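PDB 5DIK: alkyl hydroperoxide reductase AhpD from Legionella pneumophila, which probably reduces alkyl hydroperoxides through a redox-active cysteine pair and so may serve in the antioxidant defence of the bacterium. Local coordinates for residues Asp11-Ile16 and Gly71-His76; Glu92-Ala97 and Ala110-Ala115. All blocks are in the same frame, centred on the assembly; numbering follows the deposited sequence.

How the interactions relate
Both contacts belong to the all-helical AhpD-like fold of a subunit that assembles into a hexamer, and their centres lie about 14 Å apart. Interaction 1 is complete in the sequence before interaction 2 begins: the first brings helix 12-30 to helix 70-82, and the second joins the next helix, 87-99, to the last one, 102-120. Helix 102-120 bridges them, because its residues 111-115 also pack on Phe-13 and Ile-73. There Ile-73 CG2 lies 3.5 Å from Ala-112 CA, while Phe-13 CD2 meets Ala-115 CB at 3.6 Å. The small residues Gly-74, Ala-112 and Ala-115 probably allow these helices to close up beside the start of helix 70-82, which carries Cys-72 of the disulfide.

Interaction 1: residues Asp11-Ile16 and Gly71-His76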
loop_
_atom_site.group_PDB
_atom_site.type_symbol
_atom_site.label_atom_id
_atom_site.label_comp_id
_atom_site.label_asym_id
_atom_site.label_seq_id
_atom_site.Cartn_x
_atom_site.Cartn_y
_atom_site.Cartn_z
ATOM N N ASP A 11 -10.643 24.775 8.965
ATOM C CA ASP A 11 -9.531 25.008 8.037
ATOM C C ASP A 11 -8.486 23.857 8.040
ATOM O O ASP A 11 -7.296 24.089 7.823
ATOM C CB ASP A 11 -8.826 26.315 8.421
ATOM C CG ASP A 11 -8.012 26.156 9.692
ATOM O OD1 ASP A 11 -8.473 25.398 10.580
ATOM O OD2 ASP A 11 -6.902 26.717 9.796
ATOM N N LYS A 12 -8.936 22.644 8.305
ATOM C CA LYS A 12 -8.052 21.476 8.388
ATOM C C LYS A 12 -7.112 21.337 7.191
ATOM O O LYS A 12 -5.899 21.220 7.355
ATOM C CB LYS A 12 -8.895 20.219 8.487
ATOM C CG LYS A 12 -8.089 18.943 8.583
ATOM C CD LYS A 12 -9.030 17.747 8.623
ATOM C CE LYS A 12 -8.251 16.454 8.666
ATOM N NZ LYS A 12 -9.212 15.319 8.734
ATOM N N PHE A 13 -7.672 21.371 5.985
ATOM C CA PHE A 13 -6.872 21.138 4.770
ATOM C C PHE A 13 -6.103 22.361 4.299
ATOM O O PHE A 13 -5.064 22.230 3.638
ATOM C CB PHE A 13 -7.743 20.557 3.658
ATOM C CG PHE A 13 -8.186 19.164 3.954
ATOM C CD1 PHE A 13 -7.338 18.083 3.688
ATOM C CD2 PHE A 13 -9.413 18.916 4.536
ATOM C CE1 PHE A 13 -7.724 16.788 3.993
ATOM C CE2 PHE A 13 -9.803 17.624 4.846
ATOM C CZ PHE A 13 -8.957 16.554 4.562
ATOM N N SER A 14 -6.588 23.559 4.631
ATOM C CA SER A 14 -5.788 24.744 4.380
ATOM C C SER A 14 -4.496 24.661 5.190
ATOM O O SER A 14 -3.425 24.937 4.676
ATOM C CB SER A 14 -6.565 26.037 4.747
ATOM O OG SER A 14 -5.716 27.160 4.597
ATOM N N HIS A 15 -4.610 24.265 6.444
ATOM C CA HIS A 15 -3.467 24.123 7.330
ATOM C C HIS A 15 -2.517 23.006 6.835
ATOM O O HIS A 15 -1.295 23.178 6.801
ATOM C CB HIS A 15 -3.990 23.920 8.765
ATOM C CG HIS A 15 -2.931 23.770 9.811
ATOM N ND1 HIS A 15 -2.549 22.540 10.317
ATOM C CD2 HIS A 15 -2.201 24.693 10.484
ATOM C CE1 HIS A 15 -1.614 22.712 11.234
ATOM N NE2 HIS A 15 -1.379 24.009 11.352
ATOM N N ILE A 16 -3.084 21.882 6.413
ATOM C CA ILE A 16 -2.251 20.753 5.954
ATOM C C ILE A 16 -1.456 21.178 4.720
ATOM O O ILE A 16 -0.245 20.994 4.676
ATOM C CB ILE A 16 -3.111 19.494 5.671
ATOM C CG1 ILE A 16 -3.609 18.896 6.976
ATOM C CG2 ILE A 16 -2.312 18.454 4.886
ATOM C CD1 ILE A 16 -4.675 17.840 6.818
ATOM N N GLY A 71 -2.486 15.073 2.436
ATOM C CA GLY A 71 -1.849 16.125 1.673
ATOM C C GLY A 71 -2.269 16.196 0.238
ATOM O O GLY A 71 -2.651 17.274 -0.255
ATOM N N CYS A 72 -2.191 15.051 -0.452
ATOM C CA CYS A 72 -2.628 14.934 -1.827
ATOM C C CYS A 72 -4.103 15.272 -1.948
ATOM O O CYS A 72 -4.518 15.964 -2.870
ATOM C CB CYS A 72 -2.458 13.489 -2.288
ATOM S SG CYS A 72 -0.817 12.786 -1.992
ATOM N N ILE A 73 -4.887 14.797 -0.986
ATOM C CA ILE A 73 -6.346 15.066 -1.017
ATOM C C ILE A 73 -6.596 16.594 -0.954
ATOM O O ILE A 73 -7.399 17.141 -1.730
ATOM C CB ILE A 73 -7.085 14.307 0.105
ATOM C CG1 ILE A 73 -7.146 12.822 -0.257
ATOM C CG2 ILE A 73 -8.526 14.818 0.277
ATOM C CD1 ILE A 73 -7.575 11.937 0.900
ATOM N N GLY A 74 -5.872 17.260 -0.071
ATOM C CA GLY A 74 -5.973 18.701 0.080
ATOM C C GLY A 74 -5.606 19.460 -1.179
ATOM O O GLY A 74 -6.379 20.286 -1.664
ATOM N N PHE A 75 -4.430 19.173 -1.729
ATOM C CA PHE A 75 -3.995 19.852 -2.932
ATOM C C PHE A 75 -4.876 19.601 -4.130
ATOM O O PHE A 75 -5.201 20.550 -4.855
ATOM C CB PHE A 75 -2.532 19.536 -3.295
ATOM C CG PHE A 75 -1.522 20.238 -2.421
ATOM C CD1 PHE A 75 -1.337 21.626 -2.504
ATOM C CD2 PHE A 75 -0.717 19.523 -1.544
ATOM C CE1 PHE A 75 -0.408 22.286 -1.688
ATOM C CE2 PHE A 75 0.209 20.175 -0.724
ATOM C CZ PHE A 75 0.382 21.560 -0.811
ATOM N N HIS A 76 -5.243 18.334 -4.378
ATOM C CA HIS A 76 -6.073 18.035 -5.531
ATOM C C HIS A 76 -7.512 18.561 -5.395
ATOM O O HIS A 76 -8.107 18.934 -6.404
ATOM C CB HIS A 76 -6.010 16.542 -5.877
ATOM C CG HIS A 76 -4.638 16.127 -6.298
ATOM N ND1 HIS A 76 -3.984 16.717 -7.363
ATOM C CD2 HIS A 76 -3.756 15.272 -5.747
ATOM C CE1 HIS A 76 -2.769 16.214 -7.474
ATOM N NE2 HIS A 76 -2.608 15.320 -6.516
#
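Phe-13 and Ile-16 of helix 12-30 pack, in the all-helical AhpD-like fold, against the start of helix 70-82, which carries Cys-72 of the Cys-69 to Cys-72 disulfide. The two short segments cross steeply, at -105°, with axes 9.1 Å apart at closest approach.

The contact is wholly apolar, and no hydrogen bond spans it. Gly-74 makes the close approach possible: lacking a side chain, it offers bare backbone to the large aromatic ring opposite. Phe-13 sets that ring obliquely against the glycine, with CD1 3.9 Å from Gly-74 CA. Its CE1 reaches Ile-73 CG2 at 4.3 Å, a looser touch between apolar side chains. With CG anti to the carbonyl carbon (chi1 -69°), the ring extends from its own helix to this partner, while CG of Lys-12 lies over one ring face near the rim. The branched Ile-16 suits the neighbouring site, since CG2 alone does the touching while CG1 is directed elsewhere.

Polar interactions hold the surroundings instead. Glu-118 of helix 102-120 accepts hydrogen bonds from the backbone N atoms of Phe-13 and Ser-14 at the opening of helix 12-30. Cys-72 lies on the same helix as the two glycines but takes no part in the contact. At the Gly-71 end, the closest meeting is Ile-16 CG2 with Gly-71 CA, 4.0 Å apart.

Interaction 2: residues Glu92-Ala97 and Ala110-Ala115; sequences ETLGMA and AEALEA
This is a small, buried apolar contact between helices 87-99 and 102-120, the last two helices of the AhpD-like fold, and one leucine contributes most of it. Where their CA atoms come nearest, at Leu-94 and Ala-112, the backbones are still 8.1 Å apart, and the leucine side chain together with Ala-112 CB fills that gap.

Leu-94 brings both branches of its fork to one methyl group: CD2 lies 3.7 Å from Ala-112 CB and CD1 4.0 Å from the same atom. With CG anti to the carbonyl carbon (chi1 -62°), the fork is sent toward helix 102-120. CD1 then runs on anti to CA (chi2 179°) toward the Leu-113 backbone, and CD2, the other branch, makes the closest touch. Alanine suits the opposite position because its short side chain points at the leucine yet leaves room for the whole fork. Leu-113 takes a lesser part, its CB remaining 4.8 Å from Leu-94 CD1.

Other helices of the same chain flank the pair. Val-65 of helix 53-66 packs on Leu-94, and helix 70-82, which bears one of the two disulfide cysteines, adjoins helix 102-120. A subunit interface lies beside the contact: two residues before Leu-94, the carboxylate of Glu-92 accepts hydrogen bonds from the backbone N atoms of Ala-50 and Leu-51 of a neighbouring subunit, one to each oxygen. Back at the leucine, CD1 of Leu-94 comes within 4.4 Å of Leu-113 N.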
loop_
_atom_site.group_PDB
_atom_site.type_symbol
_atom_site.label_atom_id
_atom_site.label_comp_id
_atom_site.label_asym_id
_atom_site.label_seq_id
_atom_site.Cartn_x
_atom_site.Cartn_y
_atom_site.Cartn_z
ATOM N N GLU A 92 -18.741 11.076 -7.951
ATOM C CA GLU A 92 -18.667 9.910 -8.806
ATOM C C GLU A 92 -17.248 9.353 -8.862
ATOM O O GLU A 92 -17.058 8.132 -8.945
ATOM C CB GLU A 92 -19.241 10.197 -10.189
ATOM C CG GLU A 92 -20.768 10.403 -10.082
ATOM C CD GLU A 92 -21.507 10.450 -11.398
ATOM O OE1 GLU A 92 -20.914 10.045 -12.442
ATOM O OE2 GLU A 92 -22.694 10.910 -11.382
ATOM N N THR A 93 -16.281 10.244 -8.790
ATOM C CA THR A 93 -14.899 9.825 -8.730
ATOM C C THR A 93 -14.610 9.097 -7.420
ATOM O O THR A 93 -13.943 8.054 -7.394
ATOM C CB THR A 93 -13.968 11.009 -8.925
ATOM O OG1 THR A 93 -14.319 11.679 -10.150
ATOM C CG2 THR A 93 -12.571 10.527 -9.048
ATOM N N LEU A 94 -15.123 9.628 -6.328
ATOM C CA LEU A 94 -14.998 8.976 -5.021
ATOM C C LEU A 94 -15.690 7.606 -4.982
ATOM O O LEU A 94 -15.168 6.656 -4.379
ATOM C CB LEU A 94 -15.544 9.895 -3.914
ATOM C CG LEU A 94 -14.795 11.204 -3.792
ATOM C CD1 LEU A 94 -15.383 12.097 -2.714
ATOM C CD2 LEU A 94 -13.314 10.986 -3.506
ATOM N N GLY A 95 -16.814 7.466 -5.689
ATOM C CA GLY A 95 -17.481 6.204 -5.809
ATOM C C GLY A 95 -16.588 5.159 -6.449
ATOM O O GLY A 95 -16.594 3.987 -6.037
ATOM N N MET A 96 -15.837 5.556 -7.474
ATOM C CA MET A 96 -14.892 4.621 -8.097
ATOM C C MET A 96 -13.781 4.184 -7.123
ATOM O O MET A 96 -13.417 3.014 -7.078
ATOM C CB MET A 96 -14.290 5.221 -9.372
ATOM C CG MET A 96 -15.277 5.313 -10.517
ATOM S SD MET A 96 -16.049 3.743 -10.929
ATOM C CE MET A 96 -14.590 2.798 -11.444
ATOM N N ALA A 97 -13.291 5.115 -6.316
ATOM C CA ALA A 97 -12.293 4.801 -5.298
ATOM C C ALA A 97 -12.844 3.790 -4.286
ATOM O O ALA A 97 -12.135 2.871 -3.890
ATOM C CB ALA A 97 -11.845 6.077 -4.587
ATOM N N ALA A 110 -14.593 10.458 2.555
ATOM C CA ALA A 110 -15.139 11.431 3.493
ATOM C C ALA A 110 -14.209 12.613 3.670
ATOM O O ALA A 110 -14.647 13.760 3.625
ATOM C CB ALA A 110 -15.447 10.785 4.834
ATOM N N GLU A 111 -12.914 12.355 3.811
ATOM C CA GLU A 111 -11.918 13.420 3.875
ATOM C C GLU A 111 -11.895 14.258 2.608
ATOM O O GLU A 111 -11.780 15.491 2.673
ATOM C CB GLU A 111 -10.499 12.849 4.110
ATOM C CG GLU A 111 -10.310 12.227 5.472
ATOM C CD GLU A 111 -8.880 12.352 6.006
ATOM O OE1 GLU A 111 -7.969 12.909 5.314
ATOM O OE2 GLU A 111 -8.660 11.891 7.150
ATOM N N ALA A 112 -11.984 13.611 1.437
ATOM C CA ALA A 112 -11.998 14.362 0.193
ATOM C C ALA A 112 -13.220 15.333 0.085
ATOM O O ALA A 112 -13.109 16.428 -0.446
ATOM C CB ALA A 112 -11.986 13.426 -0.995
ATOM N N LEU A 113 -14.380 14.874 0.519
ATOM C CA LEU A 113 -15.583 15.711 0.443
ATOM C C LEU A 113 -15.400 16.906 1.394
ATOM O O LEU A 113 -15.702 18.027 1.025
ATOM C CB LEU A 113 -16.820 14.929 0.821
ATOM C CG LEU A 113 -18.125 15.736 0.716
ATOM C CD1 LEU A 113 -18.328 16.274 -0.693
ATOM C CD2 LEU A 113 -19.300 14.885 1.122
ATOM N N GLU A 114 -14.880 16.657 2.588
ATOM C CA GLU A 114 -14.574 17.731 3.540
ATOM C C GLU A 114 -13.623 18.764 2.941
ATOM O O GLU A 114 -13.885 19.967 3.030
ATOM C CB GLU A 114 -14.006 17.173 4.854
ATOM C CG GLU A 114 -13.664 18.233 5.895
ATOM C CD GLU A 114 -12.961 17.665 7.120
ATOM O OE1 GLU A 114 -13.160 16.483 7.448
ATOM O OE2 GLU A 114 -12.206 18.409 7.774
ATOM N N ALA A 115 -12.552 18.304 2.289
ATOM C CA ALA A 115 -11.595 19.189 1.632
ATOM C C ALA A 115 -12.206 20.012 0.506
ATOM O O ALA A 115 -11.989 21.226 0.430
ATOM C CB ALA A 115 -10.386 18.403 1.099
#